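Local coordinates for 3-keto-5-aminohexanoate cleavage enzyme (Ralstonia eutropha, PDB 3C6C), which probably cleaves 3-keto-5-aminohexanoate or a related beta-keto acid, as a metal-dependent TIM-barrel enzyme of the BKACE family, here with nickel in its metal site, at residues E226-Q231 with W241-I246; P252-A257 with V264-E269; Q256-G261 with T291-L296. All blocks are in the same frame, centred on the assembly; numbering follows the deposited sequence. Where two conformers were deposited one is given.

Contact 1. Residues E226-Q231 with W241-I246; sequences ETMIYQ and WAAFGI
In the beta-alpha-beta unit formed by strand 210-214, helix 225-232 and strand 240-244 of the TIM barrel, the helix rests on the second strand of the unit through selenomethionine Met228, which meets Trp241 and Ala243. Two residues apart on the strand, these both point CB toward the helix, while Ala242 and Phe244, between and after them, point away. The Met228 chain leaves with CG anti to the backbone N (chi1 -162°), runs straight through chi2 and bends only at chi3 (-62°); CG and SE lie at the indole, and CE turns to the alanine. CG comes obliquely to the six-membered ring, 3.9 Å from CZ3 of Trp241. The selenium lies beyond the rim, in the plane of the indole, 3.9 Å from CH2 of Trp241; with SE 5.1 Å from the centroid of the six-membered ring and 85° off its normal, this is an edge-on Met-aromatic contact. The two side chains cross at about a right angle. All three touching residues are buried, and the contact is wholly apolar. Met228 also touches Met253, Gln256 and Leu260 of helix 250-260, which places it where two neighbouring barrel helices meet over the strand. Elsewhere on helix 225-232, Tyr230 stacks on Tyr230 of the second subunit, and Ile229 packs on Ile229 of the third subunit, so the helix serves the barrel and the tetramer together. At the far end of the selenomethionine, methyl CE of Met228 sits 3.7 Å from CB of Ala243.

Contact 2. Residues P252-A257 with V264-E269; sequences PMMAQA and VRVGLE. With NI (nickel (II) ion), chain B.
Met254, a selenomethionine, has CG anti to its own amide nitrogen, and this chi1 (178°) lays CG against Val264; the bends at chi2 and chi3 then carry SE and CE off toward helix 282-295. Val264 answers with chi1 -50°, which sets CG1 beside its backbone N and turns that methyl up to the helix. CG of Met254 approaches the valine at its branch point, 3.7 Å from Val264 CB, with both methyls close by. Methyl CG1 of Val264 also lies 3.4 Å from the carbonyl O of Met254, and CB of Ala257, one turn further on, is 4.1 Å from that same methyl. Val266 joins more loosely, through CG1. The axis of helix segment 252-257 runs 7.8 Å from that of strand 264-266 and nearly antiparallel to it (163°), as a barrel helix does over the strand that follows it. Between the two valines Arg265 points the other way, into the barrel, its chain extended from CG to NE. NH2 of Arg265 makes a salt bridge of 3.1 Å to OE2 of Glu269, with weak hydrogen-bond geometry, and NH1 donates to a water on the nickel. Asp270 pairs with NE of Arg265, and Phe244 forms a cation-pi contact with it. Glu269 binds nickel through OE2 at 2.2 Å; His66, His68 and three waters complete six ligands. The strand thus turns valines to the helix and Arg265 toward the metal site, whose ligand Glu269 follows in the loop. Arg265 is a second-shell residue, contacting a ligand carboxylate, if weakly, and a ligand water at once, consistent with a part in positioning both.

Contact 3. Residues Q256-G261 with T291-L296; sequences QAALLG and TVIEHL
Leu259 and Leu296 meet by one methyl each where helix 250-260 lies beside the end of helix 282-295. From CB, which leaves its helix at a slant to the other, the Leu259 chain turns at CG, set anti to the carbonyl carbon and beside the backbone N (chi1 -76°). Of the two branches at CG, CD2 is the one that meets the other helix, reaching across to CD1 of Leu296 at 4.1 Å. Leu296 points its CB at the opposing helix and brings CD1 forward from there. The two side chains cross at about a right angle. Deeper in, toward the barrel, CB of Ala258 faces CG1 of Ile293 at 4.4 Å, a loose approach, and the backbones are nearest at this pair, with CA of Ala258 7.0 Å from CA of Ile293. Met298, in the loop after helix 282-295, touches both Ala258 and Ile293. Gly261, with positive phi (91°), ends the first helix in a Schellman motif, with two bonds back into the last turn, the one from Gly261 N to Ala258 O weak. On the outer side, the third subunit comes close to both helices: Leu259 packs on Leu259 of that subunit, and Leu296 on its Ala255. The contact therefore joins two successive helices of the outer layer of a TIM barrel, held by small and branched apolar side chains, with the leucine pair lying against the third subunit.

In the fold
Helix 250-260 supplies a segment to contacts 2 and 3, and contact 1 leans against it. Contact 1 comes first along the chain, and its centre is about 10 Å from that of contact 2 and about 14 Å from that of contact 3; SE of Met228 reaches CA of Ala257 at 3.4 Å. Contacts 2 and 3 share Gln256 and Ala257, their centres about 10 Å apart, and join where CG2 of Val264 lies 4.0 Å from CD1 of Ile293. Only contact 2 includes a ligand of the nickel site, Glu269. Contact 1 adjoins that site indirectly, with CZ of Phe244 3.5 Å from NH2 of Arg265, whereas contact 3 lies in the outer helical layer. Each also touches the third subunit.

Contact 1. Residues E226-Q231 with W241-I246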
loop_
_atom_site.group_PDB
_atom_site.type_symbol
_atom_site.label_atom_id
_atom_site.label_comp_id
_atom_site.label_asym_id
_atom_site.label_seq_id
_atom_site.Cartn_x
_atom_site.Cartn_y
_atom_site.Cartn_z
ATOM N N GLU A 226 -5.455 -5.089 2.740
ATOM C CA GLU A 226 -4.333 -4.887 1.843
ATOM C C GLU A 226 -4.620 -5.541 0.502
ATOM O O GLU A 226 -4.303 -4.993 -0.566
ATOM C CB GLU A 226 -3.026 -5.409 2.465
ATOM C CG GLU A 226 -2.531 -4.551 3.608
ATOM C CD GLU A 226 -3.001 -5.019 5.004
ATOM O OE1 GLU A 226 -4.064 -5.701 5.178
ATOM O OE2 GLU A 226 -2.286 -4.689 5.976
ATOM N N THR A 227 -5.248 -6.711 0.559
ATOM C CA THR A 227 -5.574 -7.448 -0.645
ATOM C C THR A 227 -6.589 -6.662 -1.444
ATOM O O THR A 227 -6.456 -6.494 -2.651
ATOM C CB THR A 227 -6.128 -8.862 -0.345
ATOM O OG1 THR A 227 -5.132 -9.623 0.343
ATOM C CG2 THR A 227 -6.531 -9.582 -1.638
HETATM N N MSE A 228 -7.592 -6.171 -0.732
HETATM C CA MSE A 228 -8.697 -5.452 -1.366
HETATM C C MSE A 228 -8.219 -4.169 -2.043
HETATM O O MSE A 228 -8.578 -3.888 -3.185
HETATM C CB MSE A 228 -9.822 -5.132 -0.357
HETATM C CG MSE A 228 -11.115 -4.797 -1.091
HETATM SE SE MSE A 228 -12.565 -4.380 0.073
HETATM C CE MSE A 228 -12.712 -6.027 1.004
ATOM N N ILE A 229 -7.346 -3.423 -1.370
ATOM C CA ILE A 229 -6.818 -2.148 -1.917
ATOM C C ILE A 229 -5.988 -2.399 -3.179
ATOM O O ILE A 229 -6.111 -1.717 -4.205
ATOM C CB ILE A 229 -5.940 -1.381 -0.879
ATOM C CG1 ILE A 229 -6.828 -0.793 0.214
ATOM C CG2 ILE A 229 -5.125 -0.260 -1.561
ATOM C CD1 ILE A 229 -6.066 -0.222 1.405
ATOM N N TYR A 230 -5.142 -3.409 -3.058
ATOM C CA TYR A 230 -4.206 -3.776 -4.143
ATOM C C TYR A 230 -4.969 -4.194 -5.398
ATOM O O TYR A 230 -4.731 -3.683 -6.507
ATOM C CB TYR A 230 -3.235 -4.881 -3.707
ATOM C CG TYR A 230 -2.573 -5.561 -4.875
ATOM C CD1 TYR A 230 -1.641 -4.886 -5.658
ATOM C CD2 TYR A 230 -2.883 -6.866 -5.213
ATOM C CE1 TYR A 230 -1.033 -5.510 -6.757
ATOM C CE2 TYR A 230 -2.295 -7.495 -6.275
ATOM C CZ TYR A 230 -1.364 -6.814 -7.057
ATOM O OH TYR A 230 -0.786 -7.446 -8.108
ATOM N N GLN A 231 -5.930 -5.091 -5.201
ATOM C CA GLN A 231 -6.705 -5.608 -6.309
ATOM C C GLN A 231 -7.627 -4.522 -6.872
ATOM O O GLN A 231 -7.859 -4.450 -8.073
ATOM C CB GLN A 231 -7.419 -6.920 -5.981
ATOM C CG GLN A 231 -6.448 -8.059 -5.820
ATOM C CD GLN A 231 -7.027 -9.463 -5.727
ATOM O OE1 GLN A 231 -6.331 -10.433 -6.037
ATOM N NE2 GLN A 231 -8.270 -9.595 -5.263
ATOM N N TRP A 241 -17.217 -2.641 -8.908
ATOM C CA TRP A 241 -16.566 -3.773 -8.246
ATOM C C TRP A 241 -17.183 -4.045 -6.890
ATOM O O TRP A 241 -17.760 -3.159 -6.247
ATOM C CB TRP A 241 -15.040 -3.602 -8.121
ATOM C CG TRP A 241 -14.610 -2.557 -7.182
ATOM C CD1 TRP A 241 -14.483 -1.231 -7.441
ATOM C CD2 TRP A 241 -14.292 -2.728 -5.796
ATOM N NE1 TRP A 241 -14.090 -0.560 -6.306
ATOM C CE2 TRP A 241 -13.974 -1.458 -5.280
ATOM C CE3 TRP A 241 -14.253 -3.832 -4.940
ATOM C CZ2 TRP A 241 -13.622 -1.260 -3.940
ATOM C CZ3 TRP A 241 -13.866 -3.634 -3.624
ATOM C CH2 TRP A 241 -13.582 -2.358 -3.134
ATOM N N ALA A 242 -17.074 -5.302 -6.513
ATOM C CA ALA A 242 -17.499 -5.808 -5.192
ATOM C C ALA A 242 -16.418 -6.721 -4.631
ATOM O O ALA A 242 -15.515 -7.143 -5.335
ATOM C CB ALA A 242 -18.813 -6.543 -5.324
ATOM N N ALA A 243 -16.525 -6.996 -3.341
ATOM C CA ALA A 243 -15.641 -7.932 -2.669
ATOM C C ALA A 243 -16.436 -8.579 -1.550
ATOM O O ALA A 243 -17.321 -7.944 -0.973
ATOM C CB ALA A 243 -14.397 -7.204 -2.115
ATOM N N PHE A 244 -16.175 -9.848 -1.308
ATOM C CA PHE A 244 -16.811 -10.522 -0.169
ATOM C C PHE A 244 -15.903 -11.546 0.486
ATOM O O PHE A 244 -14.929 -11.979 -0.081
ATOM C CB PHE A 244 -18.134 -11.141 -0.613
ATOM C CG PHE A 244 -17.994 -12.396 -1.416
ATOM C CD1 PHE A 244 -17.902 -12.352 -2.784
ATOM C CD2 PHE A 244 -17.982 -13.644 -0.792
ATOM C CE1 PHE A 244 -17.802 -13.498 -3.510
ATOM C CE2 PHE A 244 -17.861 -14.814 -1.523
ATOM C CZ PHE A 244 -17.784 -14.743 -2.889
ATOM N N GLY A 245 -16.241 -11.861 1.724
ATOM C CA GLY A 245 -15.593 -12.893 2.469
ATOM C C GLY A 245 -16.536 -13.974 2.980
ATOM O O GLY A 245 -17.772 -13.907 2.918
ATOM N N ILE A 246 -15.891 -14.978 3.509
ATOM C CA ILE A 246 -16.533 -16.210 3.961
ATOM C C ILE A 246 -16.497 -16.303 5.487
ATOM O O ILE A 246 -15.542 -15.859 6.129
ATOM C CB ILE A 246 -15.779 -17.432 3.356
ATOM C CG1 ILE A 246 -15.702 -17.338 1.820
ATOM C CG2 ILE A 246 -16.416 -18.742 3.795
ATOM C CD1 ILE A 246 -17.048 -17.289 1.152
#

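Contact 2. Residues P252-A257 with V264-E269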
loop_
_atom_site.group_PDB
_atom_site.type_symbol
_atom_site.label_atom_id
_atom_site.label_comp_id
_atom_site.label_asym_id
_atom_site.label_seq_id
_atom_site.Cartn_x
_atom_site.Cartn_y
_atom_site.Cartn_z
ATOM N N PRO A 252 -16.698 -8.162 8.162
ATOM C CA PRO A 252 -15.516 -7.313 7.945
ATOM C C PRO A 252 -15.275 -6.973 6.474
ATOM O O PRO A 252 -15.008 -5.815 6.129
ATOM C CB PRO A 252 -14.373 -8.167 8.532
ATOM C CG PRO A 252 -15.063 -8.918 9.624
ATOM C CD PRO A 252 -16.355 -9.335 8.980
HETATM N N MSE A 253 -15.383 -7.957 5.591
HETATM C CA MSE A 253 -15.104 -7.671 4.182
HETATM C C MSE A 253 -16.187 -6.805 3.550
HETATM O O MSE A 253 -15.917 -5.970 2.691
HETATM C CB MSE A 253 -14.859 -8.934 3.367
HETATM C CG MSE A 253 -13.505 -9.616 3.670
HETATM SE SE MSE A 253 -11.870 -8.563 3.578
HETATM C CE MSE A 253 -11.713 -7.912 5.253
HETATM N N MSE A 254 -17.417 -6.988 4.002
HETATM C CA MSE A 254 -18.531 -6.133 3.563
HETATM C C MSE A 254 -18.263 -4.663 3.919
HETATM O O MSE A 254 -18.360 -3.758 3.074
HETATM C CB MSE A 254 -19.848 -6.619 4.207
HETATM C CG MSE A 254 -21.131 -5.799 3.889
HETATM SE SE MSE A 254 -21.343 -4.251 5.000
HETATM C CE MSE A 254 -21.265 -5.054 6.752
ATOM N N ALA A 255 -17.898 -4.434 5.173
ATOM C CA ALA A 255 -17.672 -3.057 5.639
ATOM C C ALA A 255 -16.479 -2.451 4.892
ATOM O O ALA A 255 -16.478 -1.276 4.490
ATOM C CB ALA A 255 -17.472 -2.985 7.194
ATOM N N GLN A 256 -15.471 -3.277 4.681
ATOM C CA GLN A 256 -14.209 -2.818 4.064
ATOM C C GLN A 256 -14.439 -2.440 2.611
ATOM O O GLN A 256 -13.957 -1.400 2.138
ATOM C CB GLN A 256 -13.091 -3.882 4.161
ATOM C CG GLN A 256 -11.768 -3.347 3.638
ATOM C CD GLN A 256 -11.316 -2.156 4.428
ATOM O OE1 GLN A 256 -10.679 -2.316 5.478
ATOM N NE2 GLN A 256 -11.666 -0.944 3.964
ATOM N N ALA A 257 -15.258 -3.227 1.928
ATOM C CA ALA A 257 -15.639 -2.906 0.541
ATOM C C ALA A 257 -16.424 -1.603 0.491
ATOM O O ALA A 257 -16.126 -0.723 -0.313
ATOM C CB ALA A 257 -16.424 -4.051 -0.137
ATOM N N VAL A 264 -21.143 -4.838 -2.241
ATOM C CA VAL A 264 -21.051 -5.842 -1.187
ATOM C C VAL A 264 -21.947 -7.044 -1.395
ATOM O O VAL A 264 -22.863 -7.031 -2.197
ATOM C CB VAL A 264 -21.335 -5.222 0.227
ATOM C CG1 VAL A 264 -20.461 -3.954 0.419
ATOM C CG2 VAL A 264 -22.807 -4.918 0.438
ATOM N N ARG A 265 -21.643 -8.089 -0.618
ATOM C CA ARG A 265 -22.357 -9.353 -0.679
ATOM C C ARG A 265 -22.345 -10.022 0.694
ATOM O O ARG A 265 -21.324 -10.055 1.393
ATOM C CB ARG A 265 -21.746 -10.249 -1.770
ATOM C CG ARG A 265 -22.028 -11.727 -1.644
ATOM C CD ARG A 265 -21.677 -12.492 -2.879
ATOM N NE ARG A 265 -21.419 -13.897 -2.577
ATOM C CZ ARG A 265 -21.350 -14.863 -3.470
ATOM N NH1 ARG A 265 -21.558 -14.596 -4.753
ATOM N NH2 ARG A 265 -21.032 -16.074 -3.088
ATOM N N VAL A 266 -23.524 -10.498 1.058
ATOM C CA VAL A 266 -23.718 -11.390 2.183
ATOM C C VAL A 266 -24.586 -12.569 1.784
ATOM O O VAL A 266 -24.943 -12.714 0.619
ATOM C CB VAL A 266 -24.298 -10.637 3.432
ATOM C CG1 VAL A 266 -23.324 -9.508 3.887
ATOM C CG2 VAL A 266 -25.722 -10.088 3.218
ATOM N N GLY A 267 -24.905 -13.414 2.766
ATOM C CA GLY A 267 -25.758 -14.576 2.515
ATOM C C GLY A 267 -25.263 -15.902 3.031
ATOM O O GLY A 267 -24.093 -16.087 3.296
ATOM N N LEU A 268 -26.201 -16.847 3.094
ATOM C CA LEU A 268 -25.934 -18.189 3.614
ATOM C C LEU A 268 -24.995 -19.013 2.720
ATOM O O LEU A 268 -24.441 -20.018 3.165
ATOM C CB LEU A 268 -27.247 -18.945 3.867
ATOM C CG LEU A 268 -28.165 -18.365 4.938
ATOM C CD1 LEU A 268 -29.451 -19.198 5.000
ATOM C CD2 LEU A 268 -27.444 -18.331 6.278
ATOM N N GLU A 269 -24.841 -18.582 1.463
ATOM C CA GLU A 269 -23.874 -19.200 0.559
ATOM C C GLU A 269 -22.466 -19.100 1.151
ATOM O O GLU A 269 -21.623 -19.988 0.980
ATOM C CB GLU A 269 -23.909 -18.552 -0.840
ATOM C CG GLU A 269 -22.791 -19.027 -1.744
ATOM C CD GLU A 269 -23.064 -18.745 -3.214
ATOM O OE1 GLU A 269 -24.215 -18.438 -3.588
ATOM O OE2 GLU A 269 -22.109 -18.823 -3.997
HETATM NI NI NI B . -22.111 -18.647 -6.187
HETATM O O HOH W 1 -20.291 -17.089 -6.133
HETATM O O HOH W 2 -20.509 -20.074 -5.751
HETATM O O HOH W 3 -21.378 -18.771 -8.152
#

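Contact 3. Residues Q256-G261 with T291-L296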
loop_
_atom_site.group_PDB
_atom_site.type_symbol
_atom_site.label_atom_id
_atom_site.label_comp_id
_atom_site.label_asym_id
_atom_site.label_seq_id
_atom_site.Cartn_x
_atom_site.Cartn_y
_atom_site.Cartn_z
ATOM N N GLN A 256 -15.471 -3.277 4.681
ATOM C CA GLN A 256 -14.209 -2.818 4.064
ATOM C C GLN A 256 -14.439 -2.440 2.611
ATOM O O GLN A 256 -13.957 -1.400 2.138
ATOM C CB GLN A 256 -13.091 -3.882 4.161
ATOM C CG GLN A 256 -11.768 -3.347 3.638
ATOM C CD GLN A 256 -11.316 -2.156 4.428
ATOM O OE1 GLN A 256 -10.679 -2.316 5.478
ATOM N NE2 GLN A 256 -11.666 -0.944 3.964
ATOM N N ALA A 257 -15.258 -3.227 1.928
ATOM C CA ALA A 257 -15.639 -2.906 0.541
ATOM C C ALA A 257 -16.424 -1.603 0.491
ATOM O O ALA A 257 -16.126 -0.723 -0.313
ATOM C CB ALA A 257 -16.424 -4.051 -0.137
ATOM N N ALA A 258 -17.403 -1.459 1.377
ATOM C CA ALA A 258 -18.227 -0.235 1.415
ATOM C C ALA A 258 -17.325 0.980 1.583
ATOM O O ALA A 258 -17.497 1.998 0.914
ATOM C CB ALA A 258 -19.290 -0.284 2.527
ATOM N N LEU A 259 -16.355 0.838 2.474
ATOM C CA LEU A 259 -15.452 1.947 2.817
ATOM C C LEU A 259 -14.536 2.380 1.640
ATOM O O LEU A 259 -14.085 3.536 1.565
ATOM C CB LEU A 259 -14.607 1.593 4.032
ATOM C CG LEU A 259 -15.340 1.665 5.383
ATOM C CD1 LEU A 259 -14.496 0.954 6.449
ATOM C CD2 LEU A 259 -15.633 3.125 5.817
ATOM N N LEU A 260 -14.308 1.455 0.729
ATOM C CA LEU A 260 -13.334 1.621 -0.393
ATOM C C LEU A 260 -14.004 1.914 -1.732
ATOM O O LEU A 260 -13.335 2.017 -2.765
ATOM C CB LEU A 260 -12.402 0.405 -0.477
ATOM C CG LEU A 260 -11.349 0.324 0.644
ATOM C CD1 LEU A 260 -10.604 -1.022 0.515
ATOM C CD2 LEU A 260 -10.401 1.563 0.631
ATOM N N GLY A 261 -15.322 2.055 -1.686
ATOM C CA GLY A 261 -16.145 2.393 -2.865
ATOM C C GLY A 261 -16.681 1.230 -3.669
ATOM O O GLY A 261 -17.219 1.384 -4.785
ATOM N N THR A 291 -27.584 -2.044 8.095
ATOM C CA THR A 291 -27.397 -1.211 9.284
ATOM C C THR A 291 -25.995 -0.592 9.335
ATOM O O THR A 291 -25.822 0.605 9.569
ATOM C CB THR A 291 -27.715 -1.997 10.569
ATOM O OG1 THR A 291 -29.113 -2.317 10.584
ATOM C CG2 THR A 291 -27.356 -1.174 11.817
ATOM N N VAL A 292 -24.995 -1.418 9.065
ATOM C CA VAL A 292 -23.616 -0.956 9.023
ATOM C C VAL A 292 -23.436 0.130 7.949
ATOM O O VAL A 292 -22.913 1.223 8.210
ATOM C CB VAL A 292 -22.592 -2.117 8.846
ATOM C CG1 VAL A 292 -21.193 -1.518 8.526
ATOM C CG2 VAL A 292 -22.558 -3.027 10.124
ATOM N N ILE A 293 -23.906 -0.158 6.751
ATOM C CA ILE A 293 -23.783 0.775 5.596
ATOM C C ILE A 293 -24.428 2.139 5.903
ATOM O O ILE A 293 -23.863 3.204 5.653
ATOM C CB ILE A 293 -24.360 0.102 4.292
ATOM C CG1 ILE A 293 -23.430 -1.047 3.858
ATOM C CG2 ILE A 293 -24.551 1.118 3.137
ATOM C CD1 ILE A 293 -24.077 -2.008 2.840
ATOM N N GLU A 294 -25.607 2.078 6.498
ATOM C CA GLU A 294 -26.335 3.296 6.880
ATOM C C GLU A 294 -25.602 4.061 7.989
ATOM O O GLU A 294 -25.459 5.296 7.941
ATOM C CB GLU A 294 -27.765 2.947 7.278
ATOM C CG GLU A 294 -28.598 2.449 6.066
ATOM C CD GLU A 294 -29.989 1.980 6.403
ATOM O OE1 GLU A 294 -30.319 1.844 7.601
ATOM O OE2 GLU A 294 -30.748 1.700 5.446
ATOM N N HIS A 295 -25.097 3.321 8.973
ATOM C CA HIS A 295 -24.384 3.933 10.107
ATOM C C HIS A 295 -23.095 4.631 9.600
ATOM O O HIS A 295 -22.590 5.586 10.211
ATOM C CB HIS A 295 -24.068 2.908 11.221
ATOM C CG HIS A 295 -25.238 2.589 12.109
ATOM N ND1 HIS A 295 -26.525 2.985 11.814
ATOM C CD2 HIS A 295 -25.310 1.935 13.292
ATOM C CE1 HIS A 295 -27.341 2.579 12.776
ATOM N NE2 HIS A 295 -26.629 1.940 13.685
ATOM N N LEU A 296 -22.569 4.152 8.468
ATOM C CA LEU A 296 -21.333 4.730 7.894
ATOM C C LEU A 296 -21.612 5.903 6.947
ATOM O O LEU A 296 -20.707 6.438 6.313
ATOM C CB LEU A 296 -20.467 3.698 7.164
ATOM C CG LEU A 296 -19.965 2.568 8.050
ATOM C CD1 LEU A 296 -19.167 1.591 7.214
ATOM C CD2 LEU A 296 -19.158 3.111 9.228
#